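Local coordinates for protein glycoside Hydrolase (Bacteroides plebeius, PDB 5T3B) that probably hydrolyses glycosidic bonds, as a member of glycoside hydrolase family 50, a family known for beta-agarases, at residues 58-63 with 364-369; 43-48 with 412-417; 148-153 with 177-182; 154-159 with 438-443. One frame throughout, in Å; residues are numbered along the deposited sequence. Where two conformers were deposited one is given.

How the contacts relate
Contacts 1 and 2 form one neighbourhood, with centres 10 Å apart. Their strands 56-60 and 39-48 pair antiparallel, and W366 of contact 1 packs on Y47 of contact 2. Contacts 3 and 4 form another, 14 Å between centres, both on helix 145-158 and joined where W148 NE1 meets Y440 OH. Contact 1 lies 34 Å from contact 3, centre to centre. Along the chain contact 1 is nested within contact 2 and contact 3 within both, whereas contact 4 alternates with each of the others. N-terminal strands pack on late elements, while helix 145-158 meets both helix 169-182 and the loop after strand 432-437, as expected if these elements surround the (beta/alpha)8 barrel probable here.

Contact 1. Residues 58-63 with 364-369; sequences AKTRIL and SKWSPE. With EDO (1,2-ethanediol), chain P; EDO (1,2-ethanediol), chain E.
W366 meets A58 and T60 in a contact of mixed character, one side-chain hydrogen bond plus apolar cover, where the loop between strand 358-361 and helix 370-379 sets its indole against strand 56-60. W366 NE1 donates to T60 OG1 over 3.1 Å. The hydroxyl lies close to the indole plane, at the ring edge, but the bond is bent, with 139° at the hydrogen. T60 OG1 in turn donates to A58 O at 2.9 Å from above that carbonyl plane, so the hydroxyl is gripped both as acceptor and as donor. Over one indole face sits A58 CB, 3.8 Å from the centroid of the five-membered ring. It stands 17° off the ring normal, which makes this a CH-pi contact. Strand 56-60 pairs antiparallel with strand 39-48, and the W366 ring also stacks with Y47 of that strand and H421 of helix 412-427; the indole therefore joins this N-terminal hairpin to what is probably the rim of the family's (beta/alpha)8 barrel. An alanine in place of W366 is likely to leave T60 OG1 without its donor and open a gap beside A58 CB and Y47. A 1,2-ethanediol, probably from the crystallisation liquor, bridges the segments nearby. Its O1 is 3.0 Å from S367 OG, which also bonds to H421, and its O2 makes a weak bond to K59 O at 3.1 Å.

Contact 2. Residues 43-48 with 412-417; sequences IIVEYA and QQNRGF
V45, F417 and N414 bury the most surface where strand 43-48 crosses the first turns of helix 412-427, at 109° between their directions and with 9.3 Å between the axes. V45 sets both methyls toward the helix: CG1 and CG2 each lie 3.5 Å from N414 OD1, while V45 CG2 also comes within 4.1 Å of F417 CB. With V45 CG1 anti to the backbone N (chi1 172°), its other methyl is left facing the phenylalanine. Two residues earlier on the strand, I43 lays CD1 over one face of the F417 ring, 4.1 Å from its centroid and 27° off the normal, a CH-pi contact. An alanine at V45 would probably open a gap beside N414 OD1 and F417 CB and remove one of the ring's supports. N414 OD1 also takes a short bond, 2.6 Å, from water 1, which donates to I44 O as well. Water 2 accepts from E46 N at 2.9 Å and reaches N414 OD1 weakly; N414 ND2 hydrogen-bonds to D411 OD1. The direct touch is thus van der Waals contact of methyls with an aromatic ring and the N414 amide oxygen, whose polar links to the strand run through water.

Contact 3. Residues 148-153 with 177-182; sequences WVAKSQ and NDYNKS
V149 and Y179 join two successive helices, 145-158 and 169-182, which flank strand 163-165 in the chain and are probably neighbours in the outer layer of the (beta/alpha)8 barrel expected of this family. Their segments cross at -71°, with the axes 10.1 Å apart at the closest point. Y179 supplies more than half of the surface buried between the segments. A chi1 of 169° carries its ring out from its own helix and along the flank of the other. V149 CG1 lies over one face, 3.8 Å from the ring centroid and 28° off the normal, as a CH-pi contact. That methyl is shifted toward the root of the ring, where V149 CG1 comes within 3.4 Å of Y179 CG. Farther out, A150 CB touches Y179 CE1 at 3.8 Å, and Q153 CB sits 3.7 Å from Y179 OH. The phenol oxygen bonds to S185 O, just beyond its helix. Water 3 donates to A150 O at 2.8 Å and to Q153 OE1, and only weakly, at 3.3 Å, to Y179 OH. An apolar ring is thus packed on V149 and A150, while the hydroxyl makes its main bond to S185 O and reaches polar groups of the facing helix weakly, through water.

Contact 4. Residues 154-159 with 438-443; sequences KQFSEI and FKYLDD
The F156 rim, at CZ, comes up obliquely to the Y440 ring near CD1 and CE1, with F156 CZ 3.6 Å from Y440 CD1. Y440 CE1 lies in the plane of the F156 ring, at its edge. The planes stand at 78° and the centroids 5.8 Å apart, an oblique aromatic pair. One face of Y440 carries L441 CD2, 3.8 Å above the plane and displaced toward the rim, while water 4 sits in plane at the edge, beside the hydroxyl. F129 packs against both rings, edge-to-face on Y440, so that three aromatic rings gather here. A chi1 of 175° turns the Y440 ring away from its own backbone N and brings it from the loop toward helix 145-158. There Y440 OH bonds to W148 NE1 of the same helix and lies 2.7 Å from water 4, which donates to Q155 OE1 at 2.7 Å. The loop follows strand 432-437, and the peptide between F438 and K439 is cis; a non-prolyl cis peptide at the end of the last barrel strand is familiar from clan GH-A glycoside hydrolases, and strand 432-437 probably holds that place here. K439 NZ curls back to L441 O at 2.7 Å. It also forms a salt bridge with D443 OD1 at 2.8 Å, met 36° out of the carboxylate plane. K439 thus ties the loop to itself, and D443 has a second partner in K448, whereas the loop's hold on the helix rests on the oblique contact between the F156 and Y440 rings and on the Y440 hydroxyl, bonded to W148 directly and to Q155 through water.

Contact 1. Residues 58-63 with 364-369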
# COMPACT_ATOMS: atom_id res chain seq x y z
N ALA A 58 1.89 23.10 9.35
CA ALA A 58 1.84 21.83 10.00
C ALA A 58 3.12 21.51 10.76
O ALA A 58 4.21 21.53 10.17
CB ALA A 58 1.57 20.71 8.99
N LYS A 59 2.96 21.20 12.03
CA LYS A 59 4.09 20.70 12.81
C LYS A 59 4.55 19.39 12.24
O LYS A 59 3.75 18.46 11.99
CB LYS A 59 3.76 20.55 14.28
CG LYS A 59 3.87 21.78 15.12
CD LYS A 59 3.77 21.30 16.61
CE LYS A 59 4.01 22.41 17.51
NZ LYS A 59 3.58 21.85 18.81
N THR A 60 5.84 19.27 12.02
CA THR A 60 6.39 18.11 11.30
C THR A 60 7.65 17.61 12.02
O THR A 60 8.48 18.41 12.49
CB THR A 60 6.69 18.58 9.85
OG1 THR A 60 5.50 19.07 9.27
CG2 THR A 60 7.20 17.56 8.97
N ARG A 61 7.82 16.30 11.99
CA ARG A 61 8.92 15.57 12.56
C ARG A 61 9.81 15.11 11.43
O ARG A 61 9.38 14.28 10.60
CB ARG A 61 8.42 14.37 13.39
CG ARG A 61 9.55 13.59 14.03
CD ARG A 61 9.04 12.60 15.07
NE ARG A 61 8.22 11.54 14.48
CZ ARG A 61 7.84 10.44 15.11
NH1 ARG A 61 8.32 10.15 16.31
NH2 ARG A 61 7.04 9.61 14.49
N ILE A 62 11.08 15.54 11.42
CA ILE A 62 12.02 15.08 10.45
C ILE A 62 13.22 14.36 11.14
O ILE A 62 13.51 14.59 12.31
CB ILE A 62 12.52 16.18 9.48
CG1 ILE A 62 13.24 17.31 10.19
CG2 ILE A 62 11.37 16.73 8.66
CD1 ILE A 62 13.99 18.25 9.24
N LEU A 63 13.92 13.56 10.36
CA LEU A 63 14.94 12.66 10.90
C LEU A 63 16.08 13.38 11.66
O LEU A 63 16.43 12.90 12.76
CB LEU A 63 15.46 11.75 9.83
CG LEU A 63 16.37 10.63 10.29
CD1 LEU A 63 15.67 9.65 11.25
CD2 LEU A 63 16.93 9.88 9.09
N SER A 364 -5.06 11.83 3.06
CA SER A 364 -5.85 12.88 3.71
C SER A 364 -5.47 13.16 5.12
O SER A 364 -6.20 13.90 5.82
CB SER A 364 -7.35 12.65 3.55
OG SER A 364 -7.67 12.54 2.14
N LYS A 365 -4.33 12.61 5.56
CA LYS A 365 -3.78 12.85 6.90
C LYS A 365 -2.35 13.29 6.80
O LYS A 365 -1.55 12.74 6.02
CB LYS A 365 -3.88 11.61 7.79
CG LYS A 365 -5.29 11.20 8.15
CD LYS A 365 -6.07 12.15 9.05
CE LYS A 365 -7.55 11.75 9.06
NZ LYS A 365 -8.20 11.95 7.73
N TRP A 366 -2.00 14.30 7.56
CA TRP A 366 -0.62 14.72 7.61
C TRP A 366 0.22 13.67 8.34
O TRP A 366 1.38 13.41 7.97
CB TRP A 366 -0.50 16.13 8.23
CG TRP A 366 0.90 16.65 8.19
CD1 TRP A 366 1.74 16.90 9.24
CD2 TRP A 366 1.62 17.01 7.00
NE1 TRP A 366 2.92 17.40 8.79
CE2 TRP A 366 2.89 17.45 7.41
CE3 TRP A 366 1.31 17.01 5.65
CZ2 TRP A 366 3.84 17.91 6.49
CZ3 TRP A 366 2.25 17.41 4.76
CH2 TRP A 366 3.50 17.87 5.18
N SER A 367 -0.32 13.16 9.46
CA SER A 367 0.40 12.22 10.30
C SER A 367 -0.35 10.88 10.33
O SER A 367 -1.58 10.84 10.49
CB SER A 367 0.48 12.76 11.71
OG SER A 367 1.03 14.04 11.77
N PRO A 368 0.38 9.76 10.23
CA PRO A 368 -0.26 8.48 10.54
C PRO A 368 -0.92 8.50 11.91
O PRO A 368 -0.36 9.09 12.82
CB PRO A 368 0.92 7.53 10.48
CG PRO A 368 1.88 8.17 9.60
CD PRO A 368 1.79 9.59 9.90
N GLU A 369 -2.11 7.92 12.02
CA GLU A 369 -2.89 8.06 13.25
C GLU A 369 -2.61 6.86 14.14
O GLU A 369 -3.13 5.79 13.89
CB GLU A 369 -4.36 8.14 12.86
CG GLU A 369 -4.71 9.36 12.02
CD GLU A 369 -5.96 9.17 11.23
OE1 GLU A 369 -5.94 8.36 10.25
OE2 GLU A 369 -6.96 9.79 11.60
C1 EDO P . 1.99 15.70 15.30
O1 EDO P . 1.41 14.54 14.68
C2 EDO P . 2.72 16.50 14.26
O2 EDO P . 4.21 16.52 14.30
C1 EDO E . -11.08 9.67 5.21
O1 EDO E . -10.20 10.54 5.96
C2 EDO E . -10.90 9.89 3.70
O2 EDO E . -9.64 9.22 3.40

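Contact 2. Residues 43-48 with 412-417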
# COMPACT_ATOMS: atom_id res chain seq x y z
N ILE A 43 9.58 21.19 13.23
CA ILE A 43 9.57 22.24 12.21
C ILE A 43 8.17 22.48 11.70
O ILE A 43 7.26 21.67 11.93
CB ILE A 43 10.58 21.93 11.05
CG1 ILE A 43 10.20 20.69 10.27
CG2 ILE A 43 12.00 21.81 11.56
CD1 ILE A 43 10.82 20.60 8.88
N ILE A 44 8.02 23.55 10.93
CA ILE A 44 6.79 23.85 10.25
C ILE A 44 6.96 23.52 8.74
O ILE A 44 7.93 23.92 8.13
CB ILE A 44 6.40 25.30 10.38
CG1 ILE A 44 5.99 25.57 11.81
CG2 ILE A 44 5.27 25.68 9.41
CD1 ILE A 44 4.79 24.78 12.40
N VAL A 45 5.99 22.76 8.21
CA VAL A 45 5.88 22.53 6.78
C VAL A 45 4.51 23.01 6.36
O VAL A 45 3.49 22.69 6.98
CB VAL A 45 6.06 21.06 6.40
CG1 VAL A 45 5.76 20.84 4.94
CG2 VAL A 45 7.47 20.60 6.75
N GLU A 46 4.48 23.85 5.35
CA GLU A 46 3.22 24.31 4.79
C GLU A 46 2.62 23.27 3.83
O GLU A 46 3.33 22.73 3.00
CB GLU A 46 3.37 25.62 4.02
CG GLU A 46 3.74 26.85 4.86
CD GLU A 46 3.66 28.06 3.90
OE1 GLU A 46 4.62 28.22 3.15
OE2 GLU A 46 2.56 28.68 3.78
N TYR A 47 1.32 23.03 3.91
CA TYR A 47 0.67 22.22 2.92
C TYR A 47 -0.73 22.69 2.57
O TYR A 47 -1.38 23.31 3.42
CB TYR A 47 0.67 20.72 3.28
CG TYR A 47 -0.35 20.29 4.31
CD1 TYR A 47 -1.65 19.98 3.91
CD2 TYR A 47 -0.02 20.06 5.63
CE1 TYR A 47 -2.57 19.49 4.83
CE2 TYR A 47 -0.96 19.56 6.52
CZ TYR A 47 -2.23 19.32 6.10
OH TYR A 47 -3.12 18.79 6.99
N ALA A 48 -1.17 22.34 1.37
CA ALA A 48 -2.52 22.65 0.90
C ALA A 48 -3.17 21.36 0.48
O ALA A 48 -2.51 20.46 -0.05
CB ALA A 48 -2.50 23.62 -0.29
N GLN A 412 10.44 20.46 -3.46
CA GLN A 412 10.89 19.08 -3.33
C GLN A 412 11.49 18.79 -1.96
O GLN A 412 11.29 17.70 -1.44
CB GLN A 412 11.90 18.73 -4.44
CG GLN A 412 11.33 18.89 -5.85
CD GLN A 412 10.07 18.10 -6.06
OE1 GLN A 412 8.99 18.62 -6.51
NE2 GLN A 412 10.17 16.88 -5.77
N GLN A 413 12.20 19.75 -1.39
CA GLN A 413 12.73 19.55 -0.04
C GLN A 413 11.57 19.25 0.92
O GLN A 413 11.70 18.37 1.75
CB GLN A 413 13.53 20.75 0.45
CG GLN A 413 13.96 20.63 1.88
CD GLN A 413 14.84 21.77 2.30
OE1 GLN A 413 14.48 22.94 2.17
NE2 GLN A 413 15.98 21.42 2.82
N ASN A 414 10.47 19.97 0.81
CA ASN A 414 9.35 19.75 1.71
C ASN A 414 8.64 18.43 1.39
O ASN A 414 8.05 17.84 2.33
CB ASN A 414 8.43 20.96 1.75
CG ASN A 414 9.01 22.08 2.62
OD1 ASN A 414 8.85 22.05 3.84
ND2 ASN A 414 9.68 22.99 2.04
N ARG A 415 8.66 17.96 0.15
CA ARG A 415 8.20 16.62 -0.12
C ARG A 415 9.05 15.64 0.67
O ARG A 415 8.55 14.60 1.17
CB ARG A 415 8.21 16.27 -1.61
CG ARG A 415 7.31 17.09 -2.50
CD ARG A 415 7.50 16.70 -3.95
NE ARG A 415 6.80 15.47 -4.26
CZ ARG A 415 7.11 14.68 -5.29
NH1 ARG A 415 8.21 14.81 -6.03
NH2 ARG A 415 6.30 13.68 -5.57
N GLY A 416 10.33 15.89 0.71
CA GLY A 416 11.26 15.05 1.49
C GLY A 416 10.93 15.08 2.97
O GLY A 416 10.92 14.04 3.64
N PHE A 417 10.69 16.29 3.51
CA PHE A 417 10.29 16.41 4.90
C PHE A 417 8.99 15.66 5.18
O PHE A 417 8.86 14.95 6.22
CB PHE A 417 10.13 17.85 5.32
CG PHE A 417 11.39 18.72 5.29
CD1 PHE A 417 12.67 18.21 5.32
CD2 PHE A 417 11.25 20.09 5.24
CE1 PHE A 417 13.79 19.02 5.32
CE2 PHE A 417 12.36 20.93 5.27
CZ PHE A 417 13.63 20.40 5.29
O HOH W 1 9.26 23.88 5.61
O HOH W 2 6.98 24.79 4.12

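Contact 3. Residues 148-153 with 177-182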
# COMPACT_ATOMS: atom_id res chain seq x y z
N TRP A 148 16.23 -0.54 -18.86
CA TRP A 148 15.37 0.21 -17.97
C TRP A 148 15.19 -0.49 -16.61
O TRP A 148 15.37 0.13 -15.57
CB TRP A 148 14.06 0.50 -18.67
CG TRP A 148 12.98 1.07 -17.77
CD1 TRP A 148 12.95 2.30 -17.18
CD2 TRP A 148 11.76 0.44 -17.37
NE1 TRP A 148 11.81 2.47 -16.46
CE2 TRP A 148 11.07 1.34 -16.54
CE3 TRP A 148 11.21 -0.83 -17.62
CZ2 TRP A 148 9.83 1.02 -16.00
CZ3 TRP A 148 9.99 -1.17 -17.07
CH2 TRP A 148 9.34 -0.26 -16.25
N VAL A 149 14.90 -1.77 -16.64
CA VAL A 149 14.73 -2.49 -15.36
C VAL A 149 16.04 -2.52 -14.59
O VAL A 149 16.10 -2.28 -13.39
CB VAL A 149 14.11 -3.88 -15.48
CG1 VAL A 149 13.88 -4.42 -14.09
CG2 VAL A 149 12.83 -3.85 -16.29
N ALA A 150 17.14 -2.81 -15.30
CA ALA A 150 18.43 -2.93 -14.61
C ALA A 150 18.87 -1.63 -13.98
O ALA A 150 19.33 -1.57 -12.82
CB ALA A 150 19.45 -3.45 -15.60
N LYS A 151 18.79 -0.56 -14.78
CA LYS A 151 19.16 0.71 -14.24
C LYS A 151 18.28 1.13 -13.09
O LYS A 151 18.74 1.74 -12.13
CB LYS A 151 19.12 1.78 -15.33
CG LYS A 151 20.32 1.78 -16.27
CD LYS A 151 20.08 2.70 -17.50
CE LYS A 151 21.40 2.97 -18.21
NZ LYS A 151 21.14 3.44 -19.60
N SER A 152 17.00 0.82 -13.26
CA SER A 152 16.08 1.16 -12.16
C SER A 152 16.31 0.39 -10.88
O SER A 152 16.25 0.96 -9.78
CB SER A 152 14.65 0.96 -12.64
OG SER A 152 14.32 1.80 -13.73
N GLN A 153 16.59 -0.91 -11.01
CA GLN A 153 16.88 -1.70 -9.80
C GLN A 153 18.04 -1.10 -9.06
O GLN A 153 18.00 -0.96 -7.83
CB GLN A 153 17.14 -3.14 -10.17
CG GLN A 153 17.23 -4.07 -8.97
CD GLN A 153 18.56 -4.07 -8.28
OE1 GLN A 153 19.57 -3.76 -8.86
NE2 GLN A 153 18.56 -4.43 -7.03
N ASN A 177 9.41 -9.17 -14.42
CA ASN A 177 9.41 -10.60 -14.28
C ASN A 177 10.53 -11.24 -15.08
O ASN A 177 11.27 -12.10 -14.59
CB ASN A 177 8.02 -11.13 -14.64
CG ASN A 177 7.78 -12.56 -14.20
OD1 ASN A 177 8.09 -13.51 -14.91
ND2 ASN A 177 7.20 -12.69 -13.04
N ASP A 178 10.69 -10.78 -16.31
CA ASP A 178 11.75 -11.30 -17.20
C ASP A 178 13.12 -10.96 -16.60
O ASP A 178 14.07 -11.80 -16.57
CB ASP A 178 11.67 -10.64 -18.59
CG ASP A 178 10.52 -11.16 -19.44
OD1 ASP A 178 9.94 -12.20 -19.12
OD2 ASP A 178 10.22 -10.49 -20.46
N TYR A 179 13.30 -9.73 -16.14
CA TYR A 179 14.55 -9.30 -15.54
C TYR A 179 14.93 -10.15 -14.33
O TYR A 179 16.06 -10.59 -14.18
CB TYR A 179 14.51 -7.81 -15.20
CG TYR A 179 15.66 -7.35 -14.34
CD1 TYR A 179 16.85 -6.91 -14.90
CD2 TYR A 179 15.52 -7.37 -12.97
CE1 TYR A 179 17.89 -6.51 -13.99
CE2 TYR A 179 16.47 -6.98 -12.09
CZ TYR A 179 17.64 -6.56 -12.58
OH TYR A 179 18.68 -6.19 -11.70
N ASN A 180 13.98 -10.38 -13.44
CA ASN A 180 14.28 -11.10 -12.23
C ASN A 180 14.67 -12.54 -12.46
O ASN A 180 15.45 -13.08 -11.70
CB ASN A 180 13.09 -11.03 -11.28
CG ASN A 180 12.91 -9.71 -10.61
OD1 ASN A 180 13.83 -8.88 -10.57
ND2 ASN A 180 11.74 -9.48 -10.08
N LYS A 181 14.19 -13.11 -13.55
CA LYS A 181 14.54 -14.51 -13.85
C LYS A 181 16.01 -14.67 -14.13
O LYS A 181 16.61 -15.69 -13.76
CB LYS A 181 13.75 -15.03 -15.03
CG LYS A 181 12.35 -15.39 -14.69
CD LYS A 181 11.70 -15.78 -16.00
CE LYS A 181 10.35 -16.28 -15.93
NZ LYS A 181 9.90 -16.30 -17.34
N SER A 182 16.65 -13.68 -14.75
CA SER A 182 18.10 -13.84 -15.04
C SER A 182 19.04 -13.07 -14.18
O SER A 182 20.26 -13.34 -14.17
CB SER A 182 18.43 -13.65 -16.48
OG SER A 182 17.96 -12.38 -16.78
O HOH W 3 20.74 -3.56 -11.51

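Contact 4. Residues 154-159 with 438-443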
# COMPACT_ATOMS: atom_id res chain seq x y z
N LYS A 154 19.08 -0.66 -9.77
CA LYS A 154 20.24 -0.08 -9.13
C LYS A 154 19.92 1.30 -8.51
O LYS A 154 20.20 1.58 -7.37
CB LYS A 154 21.38 0.02 -10.15
CG LYS A 154 22.64 0.60 -9.56
CD LYS A 154 23.77 0.50 -10.64
CE LYS A 154 24.73 1.66 -10.60
NZ LYS A 154 25.37 1.93 -9.32
N GLN A 155 19.26 2.13 -9.30
CA GLN A 155 18.85 3.47 -8.89
C GLN A 155 18.00 3.39 -7.58
O GLN A 155 18.23 4.15 -6.64
CB GLN A 155 18.05 4.12 -10.03
CG GLN A 155 17.42 5.44 -9.79
CD GLN A 155 16.65 5.90 -11.02
OE1 GLN A 155 15.68 5.25 -11.39
NE2 GLN A 155 17.10 6.93 -11.70
N PHE A 156 17.04 2.48 -7.60
CA PHE A 156 16.16 2.34 -6.48
C PHE A 156 16.92 1.80 -5.26
O PHE A 156 16.74 2.31 -4.15
CB PHE A 156 14.98 1.41 -6.80
CG PHE A 156 13.99 1.90 -7.79
CD1 PHE A 156 14.01 3.16 -8.34
CD2 PHE A 156 13.08 1.05 -8.27
CE1 PHE A 156 13.08 3.54 -9.26
CE2 PHE A 156 12.12 1.43 -9.19
CZ PHE A 156 12.13 2.69 -9.68
N SER A 157 17.74 0.74 -5.45
CA SER A 157 18.47 0.23 -4.32
C SER A 157 19.35 1.23 -3.62
O SER A 157 19.51 1.19 -2.40
CB SER A 157 19.29 -1.03 -4.71
OG SER A 157 20.38 -0.67 -5.51
N GLU A 158 19.92 2.11 -4.38
CA GLU A 158 20.79 3.15 -3.80
C GLU A 158 20.04 4.11 -2.90
O GLU A 158 20.67 4.74 -2.03
CB GLU A 158 21.50 3.94 -4.93
CG GLU A 158 22.53 3.10 -5.64
CD GLU A 158 22.98 3.72 -6.99
OE1 GLU A 158 22.30 4.70 -7.50
OE2 GLU A 158 23.97 3.24 -7.55
N ILE A 159 18.72 4.24 -3.11
CA ILE A 159 17.84 5.11 -2.34
C ILE A 159 17.10 4.24 -1.28
O ILE A 159 16.30 4.75 -0.51
CB ILE A 159 16.78 5.82 -3.32
CG1 ILE A 159 17.51 6.71 -4.36
CG2 ILE A 159 15.70 6.69 -2.57
CD1 ILE A 159 16.57 6.96 -5.56
N PHE A 438 3.77 6.34 -3.78
CA PHE A 438 3.01 6.48 -4.99
C PHE A 438 3.39 7.79 -5.62
O PHE A 438 3.03 8.84 -5.08
CB PHE A 438 1.50 6.41 -4.68
CG PHE A 438 0.61 6.47 -5.87
CD1 PHE A 438 0.21 5.32 -6.51
CD2 PHE A 438 0.20 7.67 -6.43
CE1 PHE A 438 -0.57 5.33 -7.65
CE2 PHE A 438 -0.61 7.69 -7.53
CZ PHE A 438 -1.00 6.54 -8.14
N LYS A 439 4.19 7.82 -6.71
CA LYS A 439 4.53 6.72 -7.60
C LYS A 439 5.83 7.00 -8.30
O LYS A 439 6.50 7.99 -8.04
CB LYS A 439 3.37 6.42 -8.56
CG LYS A 439 3.04 7.56 -9.49
CD LYS A 439 1.90 7.18 -10.46
CE LYS A 439 1.28 8.33 -11.20
NZ LYS A 439 2.07 8.71 -12.40
N TYR A 440 6.18 6.08 -9.21
CA TYR A 440 7.44 6.17 -9.94
C TYR A 440 7.61 7.51 -10.68
O TYR A 440 8.57 8.22 -10.42
CB TYR A 440 7.49 4.96 -10.89
CG TYR A 440 8.66 4.89 -11.83
CD1 TYR A 440 9.98 5.04 -11.40
CD2 TYR A 440 8.44 4.64 -13.17
CE1 TYR A 440 11.02 4.98 -12.29
CE2 TYR A 440 9.50 4.54 -14.08
CZ TYR A 440 10.78 4.74 -13.61
OH TYR A 440 11.82 4.69 -14.53
N LEU A 441 6.69 7.80 -11.61
CA LEU A 441 6.76 9.00 -12.43
C LEU A 441 5.66 9.97 -12.18
O LEU A 441 4.54 9.60 -11.84
CB LEU A 441 6.64 8.64 -13.95
CG LEU A 441 7.70 7.74 -14.48
CD1 LEU A 441 7.42 7.26 -15.85
CD2 LEU A 441 9.04 8.35 -14.45
N ASP A 442 5.99 11.23 -12.40
CA ASP A 442 4.94 12.24 -12.52
C ASP A 442 3.94 11.86 -13.60
O ASP A 442 4.29 11.22 -14.60
CB ASP A 442 5.55 13.59 -12.92
CG ASP A 442 6.21 14.35 -11.83
OD1 ASP A 442 6.10 14.02 -10.64
OD2 ASP A 442 6.85 15.36 -12.25
N ASP A 443 2.69 12.30 -13.42
CA ASP A 443 1.85 12.50 -14.57
C ASP A 443 2.36 13.69 -15.35
O ASP A 443 3.04 14.54 -14.81
CB ASP A 443 0.38 12.72 -14.17
CG ASP A 443 -0.30 11.59 -13.47
OD1 ASP A 443 0.15 10.46 -13.55
OD2 ASP A 443 -1.43 11.94 -12.91
O HOH W 4 14.43 4.54 -13.71